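Local atomic coordinates of SAM-dependent methyltransferase (Exiguobacterium sibiricum 255-15, PDB entry 3D2L), a protein that probably transfers a methyl group from S-adenosylmethionine to a substrate not yet identified. Residues D82-D87 with L91-P96; L49-H54 with A99-C104; F7-D12 with Q71-E76; L133-H138 with T208-A213. One frame throughout, in Å; residues are numbered along the deposited sequence.

In the fold
Contacts 1, 2 and 4 all reach the seven-stranded mixed sheet, whose strand order 3-2-1-4-5-7-6 is that of class I methyltransferases. Contact 1 ties its outer strand 82-85 to the loop that follows, contact 2 lies between helix 46-51 and strand 97-102, and contact 4 joins the neighbouring strand 131-138 to helix 203-212; the centres of contacts 2 and 4 are about 17 Å apart. Along the chain contact 1 is nested within contact 2, contacts 2 and 3 cross, and contact 4 opens after all three have closed. Contacts 1, 2 and 4 thus pack parts round one Rossmann-like sheet, while contact 3, centred about 29 Å from contact 4, adds the N-terminal helix 9-14 to helix 64-76, where Leu49 packs against Lys73.

Contact 1: residues D82-D87 with L91-P96; sequences DFWVQD and LELPEP
Trp84, on the outer strand of the sheet, brings its indole obliquely to Leu93, with CD1 4.2 Å from Leu93 CD2. This is a loose apolar touch at the surface, where the indole can meet a leucine methyl and also Thr58. Two residues on, Gln86 carries the contact. Its CG sits beside the backbone N (chi1 -59°) and the chain runs on extended, which carries the amide across to Glu92. There OE1 accepts the backbone N-H of Glu92 at 2.9 Å with an N-H...O angle of 157°, while NE2 gives a hydrogen to Glu92 O, also at 2.9 Å but from above that carbonyl's plane and less straight. Leucine methyls flank the amide: Leu91 CD2 lies 3.9 Å from Gln86 OE1, and Leu93 CD2 lies 3.7 Å from Gln86 NE2. With an alanine here, the N-H and the carbonyl of Glu92 would probably both lose these mates and the loop could drift from the strand. Asp87 follows, its carboxylate turned to Arg89, and Leu91 N bonds Ser122 OG. Leu91 and Leu93 also lie against strands 56-61 and 36-40, in the loop leading to strand 97-102. Glutamine suits its place because one amide both accepts and donates: satisfying the two backbone groups of a single residue fixes which way its oxygen and nitrogen face.

Contact 2: residues L49-H54 with A99-C104; sequences LLLADH and AITILC
No flat group takes part where Leu51 meets Thr101 and Leu103, so there is neither face nor edge to consider, and the contact rests on branched tips. Leu51 CD1 does all the touching from its side. It comes 4.1 Å from Leu103 CD1, the two methyl ends meeting head on, and 4.0 Å from Thr101 OG1, the threonine running alongside and pointing the other way. The hydroxyl's hydrogen-bond partner is Asp39 OD1 rather than anything on the helix. Helix 46-51 is the connection between the parallel strands 36-40 and 56-61, a beta-alpha-beta crossover of the Rossmann-like methyltransferase fold, and here it packs on a face of the sheet. Leu103 also touches Trp26 of helix 20-30. A branched, apolar leucine suits the helix's inner face because one methyl can reach both strand side chains, while beta-branched threonine suits a strand. Van der Waals contact alone joins these three buried side chains, and the polar threonine is accommodated because Asp39 satisfies its hydroxyl.

Contact 3: residues F7-D12 with Q71-E76; sequences FAYVYD and QEKAME
The side chains of Asp12 and Lys73 both leave their helices with CG beside the backbone N, and a bend further out in the lysine, chi3 -61°, turns its ammonium group toward the carboxylate. Each reaches out from its own helix to meet the other, and they form a salt bridge of 3.1 Å between Lys73 NZ and Asp12 OD2. The nitrogen approaches on the syn side of that oxygen, 35° out of the carboxylate plane. The aliphatic part of the lysine follows closely, with CE 3.6 Å from Asp12 OD2. The other carboxylate oxygen, OD1, is hydrogen-bonded to Thr44 OG1 in the glycine-rich turn after strand 36-40, which in class I methyltransferases borders the S-adenosylmethionine site. Beside the ion pair Tyr9 extends its phenol between the helices; its OH lies 4.2 Å from Lys73 CG and 4.3 Å from Glu72 OE1, too far for a hydrogen bond, and Glu72 OE1 instead pairs with Gln6 NE2. The tyrosine thus fills space beside the lysine stem. Lysine suits this place because its long chain can reach Asp12 across helices whose nearest CA atoms, those of Tyr9 and Lys73, stand 11.0 Å apart. With one oxygen on the lysine and the other on Thr44, Asp12 joins the N-terminal helix to two parts of the domain.

Contact 4: residues L133-H138 with T208-A213; sequences LLFDVH and TWLREA
Next to Phe135, whose ring meets Leu210, Asp136 OD2 is gripped by two groups, a salt bridge from Arg235 NH1 and a hydrogen bond from Trp23 NE1. Asp136 itself faces elsewhere; Leu133 and Phe135, earlier in the strand, make the contact with the helix. Leu133 CD2 and Leu210 CD2 approach to 3.6 Å. Phe135 receives Leu210 CD1 at the rim of its ring, near the ring plane, 3.9 Å from both CE2 and CZ. Its chi1 of 63° sets the ring between backbone N and carbonyl carbon, pointing at the helix. This is the usual packing of a class I methyltransferase, helix 203-212 lying over one face of the sheet near strands 131-138 and 235-242. A branched leucine suits the helix because its two methyls can serve two strand residues at once. Replacing Leu210 by a glycine would probably open a gap beside the Phe135 rim and Leu133 CD2. Phe238 of strand 235-242 stacks on Phe135 and touches Leu210 as well.

Contact 1: residues D82-D87 with L91-P96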
loop_
_atom_site.group_PDB
_atom_site.type_symbol
_atom_site.label_atom_id
_atom_site.label_comp_id
_atom_site.label_asym_id
_atom_site.label_seq_id
_atom_site.Cartn_x
_atom_site.Cartn_y
_atom_site.Cartn_z
ATOM N N ASP A 82 8.303 14.111 5.255
ATOM C CA ASP A 82 7.447 14.203 6.432
ATOM C C ASP A 82 6.609 12.944 6.499
ATOM O O ASP A 82 5.979 12.635 5.526
ATOM C CB ASP A 82 6.489 15.373 6.283
ATOM C CG ASP A 82 7.143 16.708 6.462
ATOM O OD1 ASP A 82 7.986 16.884 7.357
ATOM O OD2 ASP A 82 6.786 17.610 5.711
ATOM N N PHE A 83 6.668 12.217 7.621
ATOM C CA PHE A 83 5.825 11.083 7.908
ATOM C C PHE A 83 4.904 11.478 9.088
ATOM O O PHE A 83 5.353 11.972 10.166
ATOM C CB PHE A 83 6.665 9.835 8.240
ATOM C CG PHE A 83 7.493 9.295 7.075
ATOM C CD1 PHE A 83 6.918 8.486 6.107
ATOM C CD2 PHE A 83 8.868 9.589 6.968
ATOM C CE1 PHE A 83 7.656 7.974 5.077
ATOM C CE2 PHE A 83 9.604 9.103 5.954
ATOM C CZ PHE A 83 8.997 8.280 4.974
ATOM N N TRP A 84 3.611 11.283 8.895
ATOM C CA TRP A 84 2.624 11.608 9.893
ATOM C C TRP A 84 1.725 10.420 10.141
ATOM O O TRP A 84 1.500 9.626 9.212
ATOM C CB TRP A 84 1.769 12.790 9.442
ATOM C CG TRP A 84 2.536 14.060 9.133
ATOM C CD1 TRP A 84 2.718 14.630 7.908
ATOM C CD2 TRP A 84 3.212 14.918 10.076
ATOM N NE1 TRP A 84 3.439 15.792 8.032
ATOM C CE2 TRP A 84 3.773 15.980 9.347
ATOM C CE3 TRP A 84 3.434 14.858 11.463
ATOM C CZ2 TRP A 84 4.519 16.993 9.955
ATOM C CZ3 TRP A 84 4.160 15.866 12.067
ATOM C CH2 TRP A 84 4.701 16.921 11.310
ATOM N N VAL A 85 1.260 10.287 11.393
ATOM C CA VAL A 85 0.373 9.178 11.805
ATOM C C VAL A 85 -1.045 9.618 11.513
ATOM O O VAL A 85 -1.534 10.566 12.103
ATOM C CB VAL A 85 0.518 8.834 13.295
ATOM C CG1 VAL A 85 -0.512 7.763 13.743
ATOM C CG2 VAL A 85 1.965 8.395 13.592
ATOM N N GLN A 86 -1.682 8.964 10.553
ATOM C CA GLN A 86 -3.047 9.292 10.181
ATOM C C GLN A 86 -3.679 8.080 9.544
ATOM O O GLN A 86 -3.016 7.280 8.929
ATOM C CB GLN A 86 -3.128 10.430 9.147
ATOM C CG GLN A 86 -2.539 11.769 9.513
ATOM C CD GLN A 86 -2.839 12.848 8.465
ATOM O OE1 GLN A 86 -3.747 12.712 7.653
ATOM N NE2 GLN A 86 -2.063 13.929 8.493
ATOM N N ASP A 87 -4.983 7.996 9.682
ATOM C CA ASP A 87 -5.800 6.939 9.104
ATOM C C ASP A 87 -6.151 7.407 7.672
ATOM O O ASP A 87 -6.562 8.562 7.517
ATOM C CB ASP A 87 -7.040 6.849 9.989
ATOM C CG ASP A 87 -7.951 5.710 9.638
ATOM O OD1 ASP A 87 -8.035 5.315 8.454
ATOM O OD2 ASP A 87 -8.626 5.234 10.576
ATOM N N LEU A 91 -7.754 11.452 5.998
ATOM C CA LEU A 91 -6.544 12.227 5.739
ATOM C C LEU A 91 -6.770 13.689 5.942
ATOM O O LEU A 91 -7.834 14.220 5.630
ATOM C CB LEU A 91 -6.056 12.109 4.309
ATOM C CG LEU A 91 -5.650 10.752 3.826
ATOM C CD1 LEU A 91 -5.257 10.938 2.366
ATOM C CD2 LEU A 91 -4.500 10.257 4.718
ATOM N N GLU A 92 -5.736 14.358 6.411
ATOM C CA GLU A 92 -5.834 15.780 6.575
ATOM C C GLU A 92 -4.435 16.351 6.560
ATOM O O GLU A 92 -3.663 16.157 7.501
ATOM C CB GLU A 92 -6.608 16.127 7.841
ATOM C CG GLU A 92 -6.997 17.607 7.880
ATOM C CD GLU A 92 -8.139 17.891 8.832
ATOM O OE1 GLU A 92 -8.582 16.967 9.553
ATOM O OE2 GLU A 92 -8.586 19.044 8.841
ATOM N N LEU A 93 -4.105 17.003 5.446
ATOM C CA LEU A 93 -2.810 17.628 5.255
ATOM C C LEU A 93 -3.038 19.107 5.050
ATOM O O LEU A 93 -4.032 19.504 4.455
ATOM C CB LEU A 93 -2.082 16.990 4.078
ATOM C CG LEU A 93 -1.692 15.538 4.351
ATOM C CD1 LEU A 93 -1.290 14.838 3.077
ATOM C CD2 LEU A 93 -0.561 15.444 5.417
ATOM N N PRO A 94 -2.131 19.933 5.577
ATOM C CA PRO A 94 -2.278 21.383 5.470
ATOM C C PRO A 94 -1.879 21.941 4.112
ATOM O O PRO A 94 -2.535 22.859 3.612
ATOM C CB PRO A 94 -1.339 21.906 6.561
ATOM C CG PRO A 94 -0.279 20.838 6.692
ATOM C CD PRO A 94 -0.925 19.543 6.337
ATOM N N GLU A 95 -0.807 21.399 3.531
ATOM C CA GLU A 95 -0.311 21.868 2.239
ATOM C C GLU A 95 -0.973 21.077 1.115
ATOM O O GLU A 95 -1.333 19.909 1.292
ATOM C CB GLU A 95 1.224 21.750 2.155
ATOM C CG GLU A 95 1.984 22.557 3.228
ATOM N N PRO A 96 -1.115 21.712 -0.058
ATOM C CA PRO A 96 -1.781 21.046 -1.198
ATOM C C PRO A 96 -0.962 19.914 -1.801
ATOM O O PRO A 96 0.296 19.951 -1.759
ATOM C CB PRO A 96 -1.940 22.182 -2.225
ATOM C CG PRO A 96 -0.854 23.194 -1.876
ATOM C CD PRO A 96 -0.643 23.075 -0.384
#

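Contact 2: residues L49-H54 with A99-C104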
loop_
_atom_site.group_PDB
_atom_site.type_symbol
_atom_site.label_atom_id
_atom_site.label_comp_id
_atom_site.label_asym_id
_atom_site.label_seq_id
_atom_site.Cartn_x
_atom_site.Cartn_y
_atom_site.Cartn_z
ATOM N N LEU A 49 10.402 6.616 0.173
ATOM C CA LEU A 49 11.770 7.135 -0.007
ATOM C C LEU A 49 12.243 7.135 -1.459
ATOM O O LEU A 49 13.008 8.056 -1.848
ATOM C CB LEU A 49 12.761 6.385 0.907
ATOM C CG LEU A 49 12.487 6.497 2.420
ATOM C CD1 LEU A 49 13.675 5.920 3.188
ATOM C CD2 LEU A 49 12.231 7.947 2.839
ATOM N N LEU A 50 11.847 6.119 -2.252
ATOM C CA LEU A 50 12.147 6.080 -3.689
ATOM C C LEU A 50 11.391 7.176 -4.420
ATOM O O LEU A 50 11.936 7.819 -5.299
ATOM C CB LEU A 50 11.862 4.696 -4.308
ATOM C CG LEU A 50 12.778 3.622 -3.734
ATOM C CD1 LEU A 50 12.359 2.290 -4.250
ATOM C CD2 LEU A 50 14.279 3.922 -4.050
ATOM N N LEU A 51 10.130 7.377 -4.048
ATOM C CA LEU A 51 9.326 8.473 -4.579
ATOM C C LEU A 51 9.942 9.817 -4.261
ATOM O O LEU A 51 9.949 10.721 -5.110
ATOM C CB LEU A 51 7.917 8.390 -3.969
ATOM C CG LEU A 51 7.052 7.237 -4.510
ATOM C CD1 LEU A 51 5.745 7.077 -3.723
ATOM C CD2 LEU A 51 6.769 7.482 -5.989
ATOM N N ALA A 52 10.500 9.956 -3.058
ATOM C CA ALA A 52 11.127 11.243 -2.628
ATOM C C ALA A 52 12.293 11.663 -3.545
ATOM O O ALA A 52 12.691 12.838 -3.575
ATOM C CB ALA A 52 11.604 11.150 -1.201
ATOM N N ASP A 53 12.825 10.708 -4.298
ATOM C CA ASP A 53 13.863 11.024 -5.262
ATOM C C ASP A 53 13.306 11.696 -6.519
ATOM O O ASP A 53 14.063 12.178 -7.328
ATOM C CB ASP A 53 14.674 9.781 -5.602
ATOM C CG ASP A 53 15.449 9.269 -4.412
ATOM O OD1 ASP A 53 15.687 10.044 -3.460
ATOM O OD2 ASP A 53 15.843 8.096 -4.428
ATOM N N HIS A 54 11.985 11.770 -6.669
ATOM C CA HIS A 54 11.390 12.367 -7.860
ATOM C C HIS A 54 10.325 13.397 -7.593
ATOM O O HIS A 54 9.995 14.177 -8.487
ATOM C CB HIS A 54 10.768 11.257 -8.723
ATOM C CG HIS A 54 11.731 10.161 -9.049
ATOM N ND1 HIS A 54 12.647 10.258 -10.078
ATOM C CD2 HIS A 54 11.952 8.965 -8.459
ATOM C CE1 HIS A 54 13.379 9.159 -10.112
ATOM N NE2 HIS A 54 12.990 8.365 -9.134
ATOM N N ALA A 99 -0.992 14.673 -6.136
ATOM C CA ALA A 99 -1.367 13.266 -6.292
ATOM C C ALA A 99 -1.331 12.547 -4.959
ATOM O O ALA A 99 -0.578 12.934 -4.036
ATOM C CB ALA A 99 -0.432 12.534 -7.323
ATOM N N ILE A 100 -2.175 11.522 -4.859
ATOM C CA ILE A 100 -2.213 10.606 -3.722
ATOM C C ILE A 100 -1.900 9.217 -4.231
ATOM O O ILE A 100 -2.480 8.760 -5.221
ATOM C CB ILE A 100 -3.605 10.649 -2.979
ATOM C CG1 ILE A 100 -3.778 11.977 -2.279
ATOM C CG2 ILE A 100 -3.765 9.494 -1.959
ATOM C CD1 ILE A 100 -5.220 12.174 -1.832
ATOM N N THR A 101 -0.951 8.537 -3.571
ATOM C CA THR A 101 -0.623 7.180 -3.915
ATOM C C THR A 101 -0.962 6.250 -2.754
ATOM O O THR A 101 -0.663 6.531 -1.591
ATOM C CB THR A 101 0.877 7.000 -4.345
ATOM O OG1 THR A 101 1.757 7.525 -3.328
ATOM C CG2 THR A 101 1.118 7.736 -5.664
ATOM N N ILE A 102 -1.550 5.110 -3.093
ATOM C CA ILE A 102 -1.899 4.098 -2.096
ATOM C C ILE A 102 -1.423 2.799 -2.694
ATOM O O ILE A 102 -2.135 2.103 -3.411
ATOM C CB ILE A 102 -3.404 4.039 -1.781
ATOM C CG1 ILE A 102 -4.000 5.432 -1.663
ATOM C CG2 ILE A 102 -3.609 3.247 -0.523
ATOM C CD1 ILE A 102 -5.468 5.399 -1.206
ATOM N N LEU A 103 -0.192 2.471 -2.360
ATOM C CA LEU A 103 0.531 1.423 -3.038
ATOM C C LEU A 103 0.664 0.110 -2.321
ATOM O O LEU A 103 0.471 0.013 -1.109
ATOM C CB LEU A 103 1.942 1.956 -3.365
ATOM C CG LEU A 103 2.063 3.271 -4.115
ATOM C CD1 LEU A 103 3.569 3.612 -4.268
ATOM C CD2 LEU A 103 1.380 3.209 -5.461
ATOM N N CYS A 104 0.972 -0.913 -3.130
ATOM C CA CYS A 104 1.247 -2.269 -2.660
ATOM C C CYS A 104 0.105 -2.868 -1.848
ATOM O O CYS A 104 0.307 -3.376 -0.763
ATOM C CB CYS A 104 2.532 -2.281 -1.867
ATOM S SG CYS A 104 3.917 -1.483 -2.804
#

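Contact 3: residues F7-D12 with Q71-E76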
loop_
_atom_site.group_PDB
_atom_site.type_symbol
_atom_site.label_atom_id
_atom_site.label_comp_id
_atom_site.label_asym_id
_atom_site.label_seq_id
_atom_site.Cartn_x
_atom_site.Cartn_y
_atom_site.Cartn_z
ATOM N N PHE A 7 10.679 -3.803 16.188
ATOM C CA PHE A 7 9.962 -4.889 15.519
ATOM C C PHE A 7 9.688 -4.611 14.037
ATOM O O PHE A 7 9.765 -5.530 13.225
ATOM C CB PHE A 7 8.632 -5.178 16.251
ATOM C CG PHE A 7 7.724 -6.146 15.517
ATOM C CD1 PHE A 7 7.913 -7.520 15.622
ATOM C CD2 PHE A 7 6.683 -5.682 14.726
ATOM C CE1 PHE A 7 7.084 -8.417 14.935
ATOM C CE2 PHE A 7 5.850 -6.574 14.045
ATOM C CZ PHE A 7 6.052 -7.943 14.157
ATOM N N ALA A 8 9.379 -3.354 13.696
ATOM C CA ALA A 8 9.035 -2.983 12.323
ATOM C C ALA A 8 10.042 -3.437 11.244
ATOM O O ALA A 8 9.631 -3.659 10.097
ATOM C CB ALA A 8 8.760 -1.482 12.215
ATOM N N TYR A 9 11.323 -3.603 11.586
ATOM C CA TYR A 9 12.306 -4.127 10.593
ATOM C C TYR A 9 12.017 -5.539 10.031
ATOM O O TYR A 9 12.484 -5.892 8.930
ATOM C CB TYR A 9 13.751 -4.029 11.096
ATOM C CG TYR A 9 14.247 -2.601 10.991
ATOM C CD1 TYR A 9 14.466 -2.009 9.726
ATOM C CD2 TYR A 9 14.470 -1.827 12.132
ATOM C CE1 TYR A 9 14.904 -0.682 9.607
ATOM C CE2 TYR A 9 14.918 -0.504 12.023
ATOM C CZ TYR A 9 15.125 0.065 10.760
ATOM O OH TYR A 9 15.550 1.377 10.663
ATOM N N VAL A 10 11.241 -6.333 10.761
ATOM C CA VAL A 10 10.881 -7.653 10.274
ATOM C C VAL A 10 10.069 -7.523 8.965
ATOM O O VAL A 10 10.080 -8.433 8.110
ATOM C CB VAL A 10 10.099 -8.483 11.335
ATOM C CG1 VAL A 10 10.893 -8.539 12.627
ATOM C CG2 VAL A 10 8.671 -7.930 11.546
ATOM N N TYR A 11 9.366 -6.399 8.809
ATOM C CA TYR A 11 8.605 -6.154 7.585
ATOM C C TYR A 11 9.541 -5.812 6.437
ATOM O O TYR A 11 9.310 -6.237 5.310
ATOM C CB TYR A 11 7.562 -5.057 7.770
ATOM C CG TYR A 11 6.446 -5.462 8.689
ATOM C CD1 TYR A 11 5.546 -6.472 8.320
ATOM C CD2 TYR A 11 6.267 -4.835 9.923
ATOM C CE1 TYR A 11 4.501 -6.850 9.168
ATOM C CE2 TYR A 11 5.226 -5.203 10.776
ATOM C CZ TYR A 11 4.352 -6.206 10.388
ATOM O OH TYR A 11 3.328 -6.554 11.224
ATOM N N ASP A 12 10.606 -5.072 6.719
ATOM C CA ASP A 12 11.546 -4.718 5.661
ATOM C C ASP A 12 12.267 -5.951 5.137
ATOM O O ASP A 12 12.547 -6.056 3.930
ATOM C CB ASP A 12 12.500 -3.626 6.125
ATOM C CG ASP A 12 11.828 -2.245 6.132
ATOM O OD1 ASP A 12 10.610 -2.182 5.887
ATOM O OD2 ASP A 12 12.494 -1.219 6.344
ATOM N N GLN A 71 11.231 7.203 9.042
ATOM C CA GLN A 71 11.969 8.444 9.325
ATOM C C GLN A 71 13.457 8.236 9.491
ATOM O O GLN A 71 14.257 8.994 8.960
ATOM C CB GLN A 71 11.400 9.106 10.572
ATOM C CG GLN A 71 12.130 10.351 11.007
ATOM C CD GLN A 71 11.529 10.916 12.248
ATOM O OE1 GLN A 71 10.298 10.941 12.384
ATOM N NE2 GLN A 71 12.377 11.356 13.190
ATOM N N GLU A 72 13.846 7.216 10.251
ATOM C CA GLU A 72 15.257 6.923 10.435
ATOM C C GLU A 72 15.960 6.638 9.108
ATOM O O GLU A 72 17.052 7.131 8.880
ATOM C CB GLU A 72 15.437 5.820 11.475
ATOM C CG GLU A 72 15.158 6.378 12.886
ATOM C CD GLU A 72 15.351 5.373 14.040
ATOM O OE1 GLU A 72 14.938 4.197 13.909
ATOM O OE2 GLU A 72 15.854 5.810 15.103
ATOM N N LYS A 73 15.299 5.893 8.222
ATOM C CA LYS A 73 15.833 5.605 6.908
ATOM C C LYS A 73 15.968 6.877 6.078
ATOM O O LYS A 73 16.993 7.069 5.421
ATOM C CB LYS A 73 14.953 4.559 6.211
ATOM C CG LYS A 73 15.012 3.206 6.892
ATOM C CD LYS A 73 14.325 2.123 6.048
ATOM C CE LYS A 73 12.847 2.345 5.770
ATOM N NZ LYS A 73 12.350 1.377 4.722
ATOM N N ALA A 74 14.955 7.760 6.131
ATOM C CA ALA A 74 15.017 9.050 5.429
ATOM C C ALA A 74 16.188 9.888 5.959
ATOM O O ALA A 74 16.996 10.419 5.196
ATOM C CB ALA A 74 13.659 9.844 5.554
HETATM N N MSE A 75 16.310 9.996 7.276
HETATM C CA MSE A 75 17.421 10.779 7.834
HETATM C C MSE A 75 18.794 10.193 7.464
HETATM O O MSE A 75 19.735 10.923 7.167
HETATM C CB MSE A 75 17.323 10.871 9.366
HETATM C CG MSE A 75 16.018 11.475 9.921
HETATM SE SE MSE A 75 15.545 13.233 9.231
HETATM C CE MSE A 75 16.950 14.308 10.112
ATOM N N GLU A 76 18.919 8.875 7.476
ATOM C CA GLU A 76 20.218 8.265 7.155
ATOM C C GLU A 76 20.626 8.415 5.679
ATOM O O GLU A 76 21.791 8.251 5.339
ATOM C CB GLU A 76 20.223 6.817 7.621
ATOM C CG GLU A 76 20.208 6.787 9.154
ATOM C CD GLU A 76 20.204 5.394 9.756
ATOM O OE1 GLU A 76 19.652 4.454 9.137
ATOM O OE2 GLU A 76 20.729 5.280 10.882
#

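Contact 4: residues L133-H138 with T208-A213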
loop_
_atom_site.group_PDB
_atom_site.type_symbol
_atom_site.label_atom_id
_atom_site.label_comp_id
_atom_site.label_asym_id
_atom_site.label_seq_id
_atom_site.Cartn_x
_atom_site.Cartn_y
_atom_site.Cartn_z
ATOM N N LEU A 133 -5.247 10.218 -8.184
ATOM C CA LEU A 133 -5.303 9.199 -7.173
ATOM C C LEU A 133 -4.870 7.916 -7.868
ATOM O O LEU A 133 -5.478 7.501 -8.866
ATOM C CB LEU A 133 -6.704 9.023 -6.563
ATOM C CG LEU A 133 -6.926 7.838 -5.625
ATOM C CD1 LEU A 133 -5.940 7.870 -4.364
ATOM C CD2 LEU A 133 -8.394 7.764 -5.197
ATOM N N LEU A 134 -3.803 7.312 -7.337
ATOM C CA LEU A 134 -3.234 6.080 -7.847
ATOM C C LEU A 134 -3.218 5.038 -6.757
ATOM O O LEU A 134 -2.804 5.330 -5.655
ATOM C CB LEU A 134 -1.784 6.291 -8.285
ATOM C CG LEU A 134 -1.485 7.034 -9.574
ATOM C CD1 LEU A 134 -1.808 8.492 -9.414
ATOM C CD2 LEU A 134 0.007 6.843 -9.932
ATOM N N PHE A 135 -3.655 3.825 -7.073
ATOM C CA PHE A 135 -3.595 2.708 -6.145
ATOM C C PHE A 135 -3.611 1.381 -6.905
ATOM O O PHE A 135 -4.113 1.275 -8.020
ATOM C CB PHE A 135 -4.734 2.696 -5.080
ATOM C CG PHE A 135 -6.140 2.560 -5.655
ATOM C CD1 PHE A 135 -6.725 1.321 -5.838
ATOM C CD2 PHE A 135 -6.874 3.674 -5.997
ATOM C CE1 PHE A 135 -8.000 1.196 -6.349
ATOM C CE2 PHE A 135 -8.167 3.544 -6.493
ATOM C CZ PHE A 135 -8.713 2.320 -6.678
ATOM N N ASP A 136 -3.047 0.364 -6.264
ATOM C CA ASP A 136 -3.036 -0.992 -6.807
ATOM C C ASP A 136 -3.593 -1.927 -5.740
ATOM O O ASP A 136 -3.347 -1.743 -4.516
ATOM C CB ASP A 136 -1.637 -1.432 -7.243
ATOM C CG ASP A 136 -0.614 -1.325 -6.115
ATOM O OD1 ASP A 136 -0.175 -0.193 -5.787
ATOM O OD2 ASP A 136 -0.226 -2.388 -5.593
ATOM N N VAL A 137 -4.373 -2.902 -6.210
ATOM C CA VAL A 137 -5.073 -3.842 -5.325
ATOM C C VAL A 137 -5.017 -5.249 -5.852
ATOM O O VAL A 137 -4.711 -5.476 -7.022
ATOM C CB VAL A 137 -6.588 -3.467 -5.137
ATOM C CG1 VAL A 137 -6.765 -2.217 -4.252
ATOM C CG2 VAL A 137 -7.306 -3.299 -6.477
ATOM N N HIS A 138 -5.299 -6.200 -4.971
ATOM C CA HIS A 138 -5.406 -7.579 -5.366
ATOM C C HIS A 138 -6.615 -7.755 -6.273
ATOM O O HIS A 138 -7.623 -7.087 -6.101
ATOM C CB HIS A 138 -5.607 -8.509 -4.150
ATOM C CG HIS A 138 -4.526 -8.406 -3.120
ATOM N ND1 HIS A 138 -3.191 -8.462 -3.444
ATOM C CD2 HIS A 138 -4.583 -8.283 -1.771
ATOM C CE1 HIS A 138 -2.471 -8.402 -2.342
ATOM N NE2 HIS A 138 -3.292 -8.293 -1.309
ATOM N N THR A 208 -16.868 2.283 -9.694
ATOM C CA THR A 208 -18.112 2.935 -9.252
ATOM C C THR A 208 -17.915 3.866 -8.076
ATOM O O THR A 208 -18.431 4.966 -8.049
ATOM C CB THR A 208 -19.173 1.869 -8.881
ATOM O OG1 THR A 208 -19.516 1.166 -10.069
ATOM C CG2 THR A 208 -20.418 2.524 -8.320
ATOM N N TRP A 209 -17.185 3.398 -7.076
ATOM C CA TRP A 209 -16.882 4.191 -5.909
ATOM C C TRP A 209 -16.058 5.388 -6.252
ATOM O O TRP A 209 -16.296 6.459 -5.706
ATOM C CB TRP A 209 -16.164 3.345 -4.838
ATOM C CG TRP A 209 -17.028 2.285 -4.160
ATOM C CD1 TRP A 209 -18.373 2.340 -3.942
ATOM C CD2 TRP A 209 -16.578 1.073 -3.555
ATOM N NE1 TRP A 209 -18.791 1.211 -3.270
ATOM C CE2 TRP A 209 -17.701 0.429 -3.010
ATOM C CE3 TRP A 209 -15.327 0.452 -3.454
ATOM C CZ2 TRP A 209 -17.609 -0.803 -2.380
ATOM C CZ3 TRP A 209 -15.230 -0.740 -2.809
ATOM C CH2 TRP A 209 -16.351 -1.356 -2.265
ATOM N N LEU A 210 -15.063 5.222 -7.120
ATOM C CA LEU A 210 -14.265 6.358 -7.576
ATOM C C LEU A 210 -15.142 7.438 -8.215
ATOM O O LEU A 210 -15.001 8.599 -7.889
ATOM C CB LEU A 210 -13.164 5.931 -8.539
ATOM C CG LEU A 210 -11.958 5.242 -7.871
ATOM C CD1 LEU A 210 -11.107 4.484 -8.916
ATOM C CD2 LEU A 210 -11.132 6.247 -7.004
ATOM N N ARG A 211 -16.023 7.042 -9.128
ATOM C CA ARG A 211 -16.963 7.996 -9.741
ATOM C C ARG A 211 -17.889 8.643 -8.693
ATOM O O ARG A 211 -18.129 9.842 -8.758
ATOM C CB ARG A 211 -17.768 7.301 -10.821
ATOM C CG ARG A 211 -16.906 6.878 -11.990
ATOM C CD ARG A 211 -17.705 6.025 -12.959
ATOM N NE ARG A 211 -16.855 5.536 -14.044
ATOM C CZ ARG A 211 -17.127 4.479 -14.807
ATOM N NH1 ARG A 211 -18.217 3.758 -14.629
ATOM N NH2 ARG A 211 -16.278 4.156 -15.762
ATOM N N GLU A 212 -18.416 7.859 -7.743
ATOM C CA GLU A 212 -19.255 8.416 -6.660
ATOM C C GLU A 212 -18.465 9.461 -5.838
ATOM O O GLU A 212 -19.024 10.486 -5.451
ATOM C CB GLU A 212 -19.831 7.308 -5.780
ATOM C CG GLU A 212 -20.848 6.509 -6.530
ATOM C CD GLU A 212 -21.433 5.347 -5.765
ATOM O OE1 GLU A 212 -20.786 4.828 -4.806
ATOM O OE2 GLU A 212 -22.540 4.937 -6.187
ATOM N N ALA A 213 -17.142 9.269 -5.702
ATOM C CA ALA A 213 -16.273 10.216 -4.979
ATOM C C ALA A 213 -15.779 11.414 -5.790
ATOM O O ALA A 213 -14.984 12.228 -5.302
ATOM C CB ALA A 213 -15.098 9.499 -4.347
#